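Local atomic coordinates of N-acetyl-beta-D glucosaminidase (Rhizomucor miehei CAU432, PDB entry 4ZM6), a protein that probably hydrolyses terminal beta-linked N-acetylglucosamine residues and transfers acetyl groups from acetyl-CoA to glucosamine, combining a family 3 glycosidase with a GCN5-related acetyltransferase region. Residues Phe727-Tyr739 against Gly796-Gly808. Numbering follows the deposited sequence.
Sequences FQQRNFPHWLSTY and GMACVGVAQEERG. With SO4 (sulfate ion), chain D.
A sulfur-aromatic contact joins Cys799 of strand 794-802 to Trp735, which lies between helices 721-731 and 736-745. Cys799 SG stands 3.5 Å from the centroid of the indole's five-membered ring, almost on its normal; on the same face, Cys799 CA makes a CH-pi contact with the six-membered ring. With SG beside the backbone N (chi1 -53°), this small, polarisable side chain lies flat on the indole; His734 NE2 sits over the opposite face. Tyr739 OH donates to Cys799 O at 2.8 Å, and Ser766 OG on the neighbouring strand also bonds this hydroxyl. A water donates to the same carbonyl and accepts from Gln728 NE2. Both segments lie in the C-terminal region assigned to the N-acetyltransferases, consistent with a GNAT-like fold; the strand runs into a type I turn, Gln804 to Arg807. Gly801, having no side chain, lets Phe732 CZ come to 3.5 Å from its CA. Phe727 CE1 packs 3.9 Å from Ala803 CB, its ring edge turned to Gly801 O and Ala803 N. Gln804 N donates weakly to Asn731 OD1 (3.4 Å), and Asn731 ND2 donates to Phe727 O. Gly808 N, just after the turn, binds O2 of a sulfate probably from the crystallisation liquor (2.7 Å), reminiscent of a GNAT pyrophosphate site.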
ATOM      1  N   PHE A 727      -3.335 -18.098  39.594  1.00 46.91           N
ATOM      2  CA  PHE A 727      -4.368 -17.330  40.275  1.00 47.35           C
ATOM      3  C   PHE A 727      -5.163 -16.490  39.283  1.00 49.93           C
ATOM      4  O   PHE A 727      -6.384 -16.610  39.202  1.00 52.03           O
ATOM      5  CB  PHE A 727      -3.735 -16.434  41.329  1.00 46.24           C
ATOM      6  CG  PHE A 727      -4.707 -15.545  42.037  1.00 46.89           C
ATOM      7  CD1 PHE A 727      -5.464 -16.027  43.088  1.00 46.85           C
ATOM      8  CD2 PHE A 727      -4.846 -14.214  41.668  1.00 48.32           C
ATOM      9  CE1 PHE A 727      -6.351 -15.204  43.754  1.00 48.28           C
ATOM     10  CE2 PHE A 727      -5.731 -13.381  42.332  1.00 48.75           C
ATOM     11  CZ  PHE A 727      -6.488 -13.878  43.376  1.00 48.84           C
ATOM     12  N   GLN A 728      -4.464 -15.658  38.519  1.00 52.13           N
ATOM     13  CA  GLN A 728      -5.105 -14.793  37.520  1.00 53.78           C
ATOM     14  C   GLN A 728      -5.907 -15.594  36.483  1.00 55.11           C
ATOM     15  O   GLN A 728      -7.006 -15.196  36.100  1.00 53.87           O
ATOM     16  CB  GLN A 728      -4.063 -13.913  36.815  1.00 53.16           C
ATOM     17  CG  GLN A 728      -3.399 -12.881  37.714  1.00 52.60           C
ATOM     18  CD  GLN A 728      -4.366 -11.823  38.193  1.00 52.78           C
ATOM     19  OE1 GLN A 728      -5.024 -11.171  37.393  1.00 52.53           O
ATOM     20  NE2 GLN A 728      -4.452 -11.642  39.506  1.00 53.18           N
ATOM     21  N   GLN A 729      -5.364 -16.724  36.044  1.00 55.43           N
ATOM     22  CA  GLN A 729      -6.058 -17.564  35.073  1.00 58.13           C
ATOM     23  C   GLN A 729      -7.390 -18.082  35.606  1.00 59.92           C
ATOM     24  O   GLN A 729      -8.372 -18.107  34.874  1.00 64.07           O
ATOM     25  CB  GLN A 729      -5.183 -18.742  34.650  1.00 58.45           C
ATOM     26  CG  GLN A 729      -5.879 -19.758  33.763  1.00 58.46           C
ATOM     27  CD  GLN A 729      -4.983 -20.939  33.442  1.00 61.97           C
ATOM     28  OE1 GLN A 729      -4.611 -21.714  34.330  1.00 62.05           O
ATOM     29  NE2 GLN A 729      -4.631 -21.087  32.170  1.00 64.13           N
ATOM     30  N   ARG A 730      -7.427 -18.510  36.863  1.00 62.04           N
ATOM     31  CA  ARG A 730      -8.676 -19.007  37.441  1.00 63.69           C
ATOM     32  C   ARG A 730      -9.655 -17.869  37.757  1.00 60.87           C
ATOM     33  O   ARG A 730     -10.851 -18.003  37.504  1.00 61.48           O
ATOM     34  CB  ARG A 730      -8.421 -19.851  38.701  1.00 67.68           C
ATOM     35  CG  ARG A 730      -9.702 -20.308  39.393  1.00 72.47           C
ATOM     36  CD  ARG A 730      -9.482 -21.431  40.397  1.00 77.23           C
ATOM     37  NE  ARG A 730     -10.754 -21.943  40.922  1.00 81.78           N
ATOM     38  CZ  ARG A 730     -11.576 -22.775  40.274  1.00 83.71           C
ATOM     39  NH1 ARG A 730     -11.284 -23.214  39.050  1.00 83.58           N
ATOM     40  NH2 ARG A 730     -12.705 -23.170  40.854  1.00 83.04           N
ATOM     41  N   ASN A 731      -9.153 -16.756  38.288  1.00 56.17           N
ATOM     42  CA  ASN A 731     -10.022 -15.757  38.915  1.00 55.17           C
ATOM     43  C   ASN A 731     -10.203 -14.442  38.160  1.00 55.82           C
ATOM     44  O   ASN A 731     -11.284 -13.854  38.206  1.00 58.33           O
ATOM     45  CB  ASN A 731      -9.530 -15.469  40.336  1.00 55.27           C
ATOM     46  CG  ASN A 731      -9.591 -16.696  41.236  1.00 53.88           C
ATOM     47  OD1 ASN A 731     -10.670 -17.133  41.631  1.00 51.69           O
ATOM     48  ND2 ASN A 731      -8.429 -17.253  41.565  1.00 53.57           N
ATOM     49  N   PHE A 732      -9.158 -13.961  37.491  1.00 56.38           N
ATOM     50  CA  PHE A 732      -9.236 -12.688  36.768  1.00 56.16           C
ATOM     51  C   PHE A 732      -8.466 -12.743  35.451  1.00 58.66           C
ATOM     52  O   PHE A 732      -7.557 -11.936  35.228  1.00 60.65           O
ATOM     53  CB  PHE A 732      -8.709 -11.556  37.648  1.00 54.90           C
ATOM     54  CG  PHE A 732      -9.404 -11.451  38.966  1.00 54.73           C
ATOM     55  CD1 PHE A 732     -10.558 -10.687  39.099  1.00 54.86           C
ATOM     56  CD2 PHE A 732      -8.924 -12.136  40.075  1.00 55.50           C
ATOM     57  CE1 PHE A 732     -11.215 -10.595  40.320  1.00 53.80           C
ATOM     58  CE2 PHE A 732      -9.576 -12.050  41.299  1.00 55.57           C
ATOM     59  CZ  PHE A 732     -10.723 -11.278  41.421  1.00 54.08           C
ATOM     60  N   PRO A 733      -8.856 -13.671  34.550  1.00 60.35           N
ATOM     61  CA  PRO A 733      -8.082 -13.956  33.329  1.00 60.23           C
ATOM     62  C   PRO A 733      -7.870 -12.728  32.452  1.00 59.24           C
ATOM     63  O   PRO A 733      -6.871 -12.636  31.738  1.00 58.45           O
ATOM     64  CB  PRO A 733      -8.944 -14.987  32.584  1.00 61.18           C
ATOM     65  CG  PRO A 733     -10.004 -15.417  33.542  1.00 60.80           C
ATOM     66  CD  PRO A 733     -10.190 -14.291  34.502  1.00 60.88           C
ATOM     67  N   HIS A 734      -8.820 -11.802  32.515  1.00 59.27           N
ATOM     68  CA  HIS A 734      -8.723 -10.528  31.814  1.00 58.53           C
ATOM     69  C   HIS A 734      -7.571  -9.640  32.292  1.00 57.91           C
ATOM     70  O   HIS A 734      -7.260  -8.654  31.634  1.00 60.62           O
ATOM     71  CB  HIS A 734     -10.060  -9.767  31.886  1.00 59.03           C
ATOM     72  CG  HIS A 734     -10.523  -9.466  33.281  1.00 61.49           C
ATOM     73  ND1 HIS A 734     -11.244 -10.367  34.040  1.00 61.37           N
ATOM     74  CD2 HIS A 734     -10.385  -8.356  34.046  1.00 61.72           C
ATOM     75  CE1 HIS A 734     -11.520  -9.827  35.214  1.00 61.41           C
ATOM     76  NE2 HIS A 734     -11.009  -8.608  35.244  1.00 61.17           N
ATOM     77  N   TRP A 735      -6.937  -9.978  33.418  1.00 57.42           N
ATOM     78  CA  TRP A 735      -5.762  -9.227  33.903  1.00 55.38           C
ATOM     79  C   TRP A 735      -4.413  -9.930  33.703  1.00 52.55           C
ATOM     80  O   TRP A 735      -3.369  -9.289  33.806  1.00 49.99           O
ATOM     81  CB  TRP A 735      -5.917  -8.885  35.384  1.00 54.32           C
ATOM     82  CG  TRP A 735      -6.867  -7.791  35.675  1.00 53.63           C
ATOM     83  CD1 TRP A 735      -7.232  -6.768  34.849  1.00 53.55           C
ATOM     84  CD2 TRP A 735      -7.562  -7.581  36.907  1.00 53.68           C
ATOM     85  NE1 TRP A 735      -8.128  -5.942  35.486  1.00 53.30           N
ATOM     86  CE2 TRP A 735      -8.346  -6.416  36.752  1.00 52.86           C
ATOM     87  CE3 TRP A 735      -7.604  -8.268  38.126  1.00 52.84           C
ATOM     88  CZ2 TRP A 735      -9.163  -5.921  37.770  1.00 51.99           C
ATOM     89  CZ3 TRP A 735      -8.420  -7.775  39.140  1.00 52.77           C
ATOM     90  CH2 TRP A 735      -9.188  -6.612  38.952  1.00 52.43           C
ATOM     91  N   LEU A 736      -4.426 -11.229  33.424  1.00 51.39           N
ATOM     92  CA  LEU A 736      -3.189 -11.995  33.272  1.00 52.37           C
ATOM     93  C   LEU A 736      -2.119 -11.245  32.475  1.00 53.55           C
ATOM     94  O   LEU A 736      -0.976 -11.149  32.916  1.00 56.60           O
ATOM     95  CB  LEU A 736      -3.476 -13.351  32.619  1.00 52.36           C
ATOM     96  CG  LEU A 736      -2.291 -14.292  32.381  1.00 53.65           C
ATOM     97  CD1 LEU A 736      -1.404 -14.406  33.616  1.00 54.56           C
ATOM     98  CD2 LEU A 736      -2.793 -15.667  31.963  1.00 53.28           C
ATOM     99  N   SER A 737      -2.494 -10.694  31.323  1.00 52.99           N
ATOM    100  CA  SER A 737      -1.532 -10.011  30.448  1.00 52.25           C
ATOM    101  C   SER A 737      -0.870  -8.780  31.094  1.00 50.80           C
ATOM    102  O   SER A 737       0.252  -8.419  30.738  1.00 51.24           O
ATOM    103  CB  SER A 737      -2.200  -9.589  29.141  1.00 51.84           C
ATOM    104  OG  SER A 737      -2.976  -8.421  29.330  1.00 52.93           O
ATOM    105  N   THR A 738      -1.568  -8.130  32.019  1.00 48.82           N
ATOM    106  CA  THR A 738      -1.020  -6.970  32.714  1.00 48.91           C
ATOM    107  C   THR A 738       0.056  -7.388  33.719  1.00 50.81           C
ATOM    108  O   THR A 738       1.101  -6.740  33.835  1.00 51.14           O
ATOM    109  CB  THR A 738      -2.123  -6.190  33.441  1.00 46.99           C
ATOM    110  OG1 THR A 738      -3.099  -5.776  32.487  1.00 47.36           O
ATOM    111  CG2 THR A 738      -1.561  -4.958  34.130  1.00 47.71           C
ATOM    112  N   TYR A 739      -0.214  -8.464  34.451  1.00 51.47           N
ATOM    113  CA  TYR A 739       0.766  -9.047  35.357  1.00 50.66           C
ATOM    114  C   TYR A 739       1.965  -9.551  34.550  1.00 49.53           C
ATOM    115  O   TYR A 739       3.113  -9.292  34.913  1.00 50.46           O
ATOM    116  CB  TYR A 739       0.138 -10.180  36.179  1.00 51.40           C
ATOM    117  CG  TYR A 739      -0.703  -9.710  37.357  1.00 52.66           C
ATOM    118  CD1 TYR A 739      -2.054  -9.400  37.210  1.00 53.54           C
ATOM    119  CD2 TYR A 739      -0.143  -9.589  38.622  1.00 53.84           C
ATOM    120  CE1 TYR A 739      -2.817  -8.977  38.294  1.00 53.61           C
ATOM    121  CE2 TYR A 739      -0.890  -9.171  39.708  1.00 54.76           C
ATOM    122  CZ  TYR A 739      -2.226  -8.869  39.547  1.00 55.30           C
ATOM    123  OH  TYR A 739      -2.951  -8.453  40.647  1.00 55.23           O
ATOM    124  N   GLY A 796       0.472   4.085  43.374  1.00 45.58           N
ATOM    125  CA  GLY A 796      -0.896   3.598  43.314  1.00 45.90           C
ATOM    126  C   GLY A 796      -0.979   2.092  43.220  1.00 47.68           C
ATOM    127  O   GLY A 796       0.021   1.393  43.390  1.00 50.17           O
ATOM    128  N   MET A 797      -2.176   1.591  42.938  1.00 48.71           N
ATOM    129  CA  MET A 797      -2.402   0.154  42.826  1.00 49.34           C
ATOM    130  C   MET A 797      -3.424  -0.155  41.736  1.00 47.24           C
ATOM    131  O   MET A 797      -4.104   0.743  41.244  1.00 44.99           O
ATOM    132  CB  MET A 797      -2.875  -0.417  44.168  1.00 51.19           C
ATOM    133  CG  MET A 797      -4.297  -0.032  44.548  1.00 51.92           C
ATOM    134  SD  MET A 797      -4.702  -0.464  46.246  1.00 53.26           S
ATOM    135  CE  MET A 797      -3.814   0.822  47.105  1.00 53.34           C
ATOM    136  N   ALA A 798      -3.533  -1.434  41.386  1.00 46.40           N
ATOM    137  CA  ALA A 798      -4.423  -1.881  40.313  1.00 46.59           C
ATOM    138  C   ALA A 798      -4.640  -3.392  40.360  1.00 46.41           C
ATOM    139  O   ALA A 798      -4.017  -4.096  41.149  1.00 47.86           O
ATOM    140  CB  ALA A 798      -3.859  -1.472  38.957  1.00 45.98           C
ATOM    141  N   CYS A 799      -5.538  -3.876  39.509  1.00 47.08           N
ATOM    142  CA  CYS A 799      -5.835  -5.302  39.397  1.00 46.90           C
ATOM    143  C   CYS A 799      -5.908  -5.984  40.764  1.00 47.44           C
ATOM    144  O   CYS A 799      -5.293  -7.024  41.004  1.00 45.04           O
ATOM    145  CB  CYS A 799      -4.824  -5.965  38.469  1.00 47.76           C
ATOM    146  SG  CYS A 799      -4.712  -5.127  36.863  1.00 48.69           S
ATOM    147  N   VAL A 800      -6.684  -5.358  41.647  1.00 50.01           N
ATOM    148  CA  VAL A 800      -6.987  -5.875  42.974  1.00 50.05           C
ATOM    149  C   VAL A 800      -8.050  -6.954  42.831  1.00 52.93           C
ATOM    150  O   VAL A 800      -9.068  -6.751  42.161  1.00 52.81           O
ATOM    151  CB  VAL A 800      -7.562  -4.767  43.876  1.00 50.00           C
ATOM    152  CG1 VAL A 800      -7.988  -5.332  45.223  1.00 50.13           C
ATOM    153  CG2 VAL A 800      -6.559  -3.633  44.049  1.00 51.02           C
ATOM    154  N   GLY A 801      -7.818  -8.098  43.466  1.00 55.16           N
ATOM    155  CA  GLY A 801      -8.735  -9.224  43.367  1.00 55.40           C
ATOM    156  C   GLY A 801      -8.486 -10.298  44.407  1.00 57.32           C
ATOM    157  O   GLY A 801      -7.341 -10.636  44.713  1.00 58.35           O
ATOM    158  N   VAL A 802      -9.577 -10.832  44.947  1.00 58.50           N
ATOM    159  CA  VAL A 802      -9.540 -11.951  45.876  1.00 55.94           C
ATOM    160  C   VAL A 802     -10.103 -13.167  45.158  1.00 56.58           C
ATOM    161  O   VAL A 802     -10.904 -13.021  44.242  1.00 56.06           O
ATOM    162  CB  VAL A 802     -10.403 -11.643  47.107  1.00 54.79           C
ATOM    163  CG1 VAL A 802     -10.251 -12.730  48.165  1.00 55.09           C
ATOM    164  CG2 VAL A 802     -10.049 -10.268  47.660  1.00 53.96           C
ATOM    165  N   ALA A 803      -9.682 -14.360  45.563  1.00 60.45           N
ATOM    166  CA  ALA A 803     -10.204 -15.601  44.984  1.00 63.33           C
ATOM    167  C   ALA A 803     -11.674 -15.740  45.329  1.00 67.06           C
ATOM    168  O   ALA A 803     -12.115 -15.224  46.355  1.00 66.19           O
ATOM    169  CB  ALA A 803      -9.434 -16.805  45.506  1.00 64.28           C
ATOM    170  N   GLN A 804     -12.428 -16.428  44.472  1.00 74.35           N
ATOM    171  CA  GLN A 804     -13.861 -16.659  44.733  1.00 76.90           C
ATOM    172  C   GLN A 804     -14.090 -17.377  46.066  1.00 75.43           C
ATOM    173  O   GLN A 804     -14.860 -16.911  46.911  1.00 72.51           O
ATOM    174  CB  GLN A 804     -14.603 -17.403  43.592  1.00 79.50           C
ATOM    175  CG  GLN A 804     -13.796 -18.198  42.570  1.00 81.21           C
ATOM    176  CD  GLN A 804     -13.689 -17.479  41.230  1.00 80.99           C
ATOM    177  OE1 GLN A 804     -13.407 -16.279  41.173  1.00 80.10           O
ATOM    178  NE2 GLN A 804     -13.926 -18.212  40.143  1.00 79.02           N
ATOM    179  N   GLU A 805     -13.398 -18.500  46.238  1.00 73.85           N
ATOM    180  CA  GLU A 805     -13.442 -19.288  47.468  1.00 75.98           C
ATOM    181  C   GLU A 805     -13.288 -18.451  48.753  1.00 72.26           C
ATOM    182  O   GLU A 805     -13.959 -18.715  49.755  1.00 69.80           O
ATOM    183  CB  GLU A 805     -12.328 -20.337  47.422  1.00 82.81           C
ATOM    184  CG  GLU A 805     -12.355 -21.360  48.550  1.00 89.17           C
ATOM    185  CD  GLU A 805     -13.406 -22.438  48.358  1.00 93.01           C
ATOM    186  OE1 GLU A 805     -14.079 -22.457  47.302  1.00 94.28           O
ATOM    187  OE2 GLU A 805     -13.550 -23.276  49.272  1.00 97.31           O
ATOM    188  N   GLU A 806     -12.415 -17.443  48.706  1.00 68.61           N
ATOM    189  CA  GLU A 806     -11.951 -16.734  49.902  1.00 66.44           C
ATOM    190  C   GLU A 806     -12.674 -15.411  50.163  1.00 68.72           C
ATOM    191  O   GLU A 806     -12.228 -14.605  50.992  1.00 70.09           O
ATOM    192  CB  GLU A 806     -10.447 -16.470  49.781  1.00 63.30           C
ATOM    193  CG  GLU A 806      -9.628 -17.680  49.350  1.00 62.80           C
ATOM    194  CD  GLU A 806      -9.654 -18.818  50.356  1.00 63.32           C
ATOM    195  OE1 GLU A 806      -9.881 -18.556  51.558  1.00 62.09           O
ATOM    196  OE2 GLU A 806      -9.434 -19.979  49.941  1.00 61.87           O
ATOM    197  N   ARG A 807     -13.787 -15.185  49.471  1.00 70.47           N
ATOM    198  CA  ARG A 807     -14.501 -13.919  49.594  1.00 72.34           C
ATOM    199  C   ARG A 807     -15.193 -13.821  50.954  1.00 69.82           C
ATOM    200  O   ARG A 807     -15.561 -14.838  51.552  1.00 67.87           O
ATOM    201  CB  ARG A 807     -15.508 -13.758  48.446  1.00 75.55           C
ATOM    202  CG  ARG A 807     -14.852 -13.611  47.081  1.00 77.52           C
ATOM    203  CD  ARG A 807     -15.853 -13.578  45.930  1.00 80.47           C
ATOM    204  NE  ARG A 807     -16.343 -14.911  45.557  1.00 81.31           N
ATOM    205  CZ  ARG A 807     -17.024 -15.196  44.442  1.00 80.67           C
ATOM    206  NH1 ARG A 807     -17.318 -14.250  43.551  1.00 79.83           N
ATOM    207  NH2 ARG A 807     -17.416 -16.446  44.210  1.00 80.36           N
ATOM    208  N   GLY A 808     -15.338 -12.593  51.446  1.00 67.97           N
ATOM    209  CA  GLY A 808     -16.057 -12.330  52.692  1.00 68.08           C
ATOM    210  C   GLY A 808     -15.258 -12.554  53.964  1.00 68.57           C
ATOM    211  O   GLY A 808     -15.841 -12.683  55.041  1.00 67.20           O
TER
HETATM  212  S   SO4 D 902     -13.641  -9.621  50.436  1.00 83.89           S
HETATM  213  O1  SO4 D 902     -12.763 -10.690  50.972  1.00 84.61           O
HETATM  214  O2  SO4 D 902     -15.047  -9.978  50.712  1.00 84.81           O
HETATM  215  O3  SO4 D 902     -13.461  -9.495  48.970  1.00 78.95           O
HETATM  216  O4  SO4 D 902     -13.331  -8.337  51.108  1.00 80.54           O
HETATM  217  O   HOH W   1      -6.179  -9.746  41.097  1.00 58.20           O